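Local structure of PfEMP1 variant 1 of strain MC (Plasmodium falciparum, 5LGD) at residues 61-64 with 65-69. The protein probably binds receptors on the surface of host cells, and is represented here by a helical domain, probably of the CIDR type, related to Duffy-binding-like (DBL) domains. Sequence-based numbering, arbitrary orientation.
Sequences TEWG and KIKDH
Lys67 lies across the indole of Trp63, one turn further along the same alpha helix. This is an i to i+4 contact near the C-terminal end of helix 45-70. That helix is one of three long helices (7-29, 45-70 and 144-162) that pack as a bundle in this domain, which is assigned to the DBL family and is probably of the CIDR type. The Lys67 chain can be followed outward. CB sits 3.6 Å from Trp63 O. Lys67 N donates to the same Trp63 O at 2.9 Å. CG is placed over one face of the indole and makes a CH-pi contact, 3.9 Å from the centroid of the five-membered ring and 19° off its normal. CD continues to Trp63 NE1, at 3.5 Å. The chain bends at chi3 (-75°), which brings CE beside both CD1 and NE1. NZ lies 4.2 Å from both NE1 and CD1 of Trp63. Asp146 of helix 144-162 holds both groups, with OD1 in a salt bridge to Lys67 NZ and OD2 accepting the Trp63 NE1 hydrogen bond, and probably helps to balance the lysine charge.

Trp63 has CG anti to its own N (chi1 -176°), and the ring projects into the interhelical core. There it meets the ring of Trp14 and packs on Leu90 and Leu149, while Ile66 packs against Phe10, Phe11 and Trp14 of helix 7-29. The six-membered ring of Trp63 meets Ile66 obliquely, with CZ3 3.7 Å from CG2.

The outward side is more exposed. Thr61 and Lys65 run side by side there, and their contact is CG2 to CE at 4.0 Å. The backbone bond from Lys65 N to Thr61 O is weak. Further along, Asp68 N donates to Gly64 O at 3.1 Å.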
loop_
_atom_site.group_PDB
_atom_site.type_symbol
_atom_site.label_atom_id
_atom_site.label_comp_id
_atom_site.label_asym_id
_atom_site.label_seq_id
_atom_site.Cartn_x
_atom_site.Cartn_y
_atom_site.Cartn_z
ATOM N N THR B 61 -6.557 -34.609 -21.350
ATOM C CA THR B 61 -7.967 -34.187 -21.344
ATOM C C THR B 61 -8.315 -33.564 -19.993
ATOM O O THR B 61 -8.954 -32.521 -19.954
ATOM C CB THR B 61 -8.917 -35.359 -21.744
ATOM O OG1 THR B 61 -8.466 -35.975 -22.954
ATOM C CG2 THR B 61 -10.361 -34.907 -21.934
ATOM N N GLU B 62 -7.893 -34.195 -18.883
ATOM C CA GLU B 62 -8.153 -33.660 -17.540
ATOM C C GLU B 62 -7.504 -32.293 -17.384
ATOM O O GLU B 62 -8.135 -31.369 -16.860
ATOM C CB GLU B 62 -7.657 -34.621 -16.456
ATOM C CG GLU B 62 -8.662 -35.717 -16.149
ATOM C CD GLU B 62 -8.151 -36.873 -15.307
ATOM O OE1 GLU B 62 -7.281 -36.660 -14.429
ATOM O OE2 GLU B 62 -8.636 -38.004 -15.530
ATOM N N TRP B 63 -6.257 -32.166 -17.911
ATOM C CA TRP B 63 -5.448 -30.947 -17.870
ATOM C C TRP B 63 -6.084 -29.807 -18.625
ATOM O O TRP B 63 -6.028 -28.680 -18.138
ATOM C CB TRP B 63 -4.005 -31.198 -18.339
ATOM C CG TRP B 63 -3.096 -30.007 -18.226
ATOM C CD1 TRP B 63 -2.313 -29.486 -19.212
ATOM C CD2 TRP B 63 -2.824 -29.236 -17.046
ATOM N NE1 TRP B 63 -1.570 -28.436 -18.722
ATOM C CE2 TRP B 63 -1.862 -28.262 -17.395
ATOM C CE3 TRP B 63 -3.325 -29.248 -15.732
ATOM C CZ2 TRP B 63 -1.429 -27.286 -16.491
ATOM C CZ3 TRP B 63 -2.862 -28.303 -14.828
ATOM C CH2 TRP B 63 -1.932 -27.334 -15.212
ATOM N N GLY B 64 -6.695 -30.109 -19.779
ATOM C CA GLY B 64 -7.410 -29.144 -20.610
ATOM C C GLY B 64 -8.536 -28.484 -19.833
ATOM O O GLY B 64 -8.695 -27.252 -19.872
ATOM N N LYS B 65 -9.315 -29.312 -19.099
ATOM C CA LYS B 65 -10.437 -28.874 -18.256
ATOM C C LYS B 65 -9.953 -27.991 -17.077
ATOM O O LYS B 65 -10.588 -26.982 -16.761
ATOM C CB LYS B 65 -11.248 -30.093 -17.755
ATOM C CG LYS B 65 -12.231 -30.692 -18.794
ATOM C CD LYS B 65 -12.426 -32.187 -18.533
ATOM C CE LYS B 65 -13.073 -32.930 -19.696
ATOM N NZ LYS B 65 -14.558 -33.036 -19.564
ATOM N N ILE B 66 -8.819 -28.365 -16.448
ATOM C CA ILE B 66 -8.214 -27.622 -15.336
ATOM C C ILE B 66 -7.716 -26.265 -15.837
ATOM O O ILE B 66 -7.994 -25.257 -15.184
ATOM C CB ILE B 66 -7.140 -28.477 -14.628
ATOM C CG1 ILE B 66 -7.824 -29.672 -13.951
ATOM C CG2 ILE B 66 -6.350 -27.663 -13.616
ATOM C CD1 ILE B 66 -6.943 -30.790 -13.461
ATOM N N LYS B 67 -7.047 -26.225 -17.021
ATOM C CA LYS B 67 -6.549 -24.962 -17.603
ATOM C C LYS B 67 -7.687 -24.025 -17.915
ATOM O O LYS B 67 -7.549 -22.814 -17.745
ATOM C CB LYS B 67 -5.709 -25.196 -18.866
ATOM C CG LYS B 67 -4.323 -25.799 -18.584
ATOM C CD LYS B 67 -3.458 -25.757 -19.845
ATOM C CE LYS B 67 -3.832 -26.807 -20.876
ATOM N NZ LYS B 67 -3.086 -26.621 -22.146
ATOM N N ASP B 68 -8.821 -24.593 -18.363
ATOM C CA ASP B 68 -10.042 -23.867 -18.707
ATOM C C ASP B 68 -10.646 -23.151 -17.510
ATOM O O ASP B 68 -11.031 -21.992 -17.653
ATOM C CB ASP B 68 -11.051 -24.790 -19.414
ATOM C CG ASP B 68 -10.771 -24.950 -20.899
ATOM O OD1 ASP B 68 -10.401 -23.936 -21.552
ATOM O OD2 ASP B 68 -10.976 -26.070 -21.425
ATOM N N HIS B 69 -10.652 -23.781 -16.319
ATOM C CA HIS B 69 -11.168 -23.111 -15.117
ATOM C C HIS B 69 -10.185 -22.037 -14.630
ATOM O O HIS B 69 -10.623 -21.006 -14.119
ATOM C CB HIS B 69 -11.482 -24.113 -13.976
ATOM C CG HIS B 69 -12.367 -23.511 -12.924
ATOM N ND1 HIS B 69 -11.881 -23.182 -11.678
ATOM C CD2 HIS B 69 -13.654 -23.104 -13.005
ATOM C CE1 HIS B 69 -12.883 -22.624 -11.027
ATOM N NE2 HIS B 69 -13.970 -22.550 -11.784
#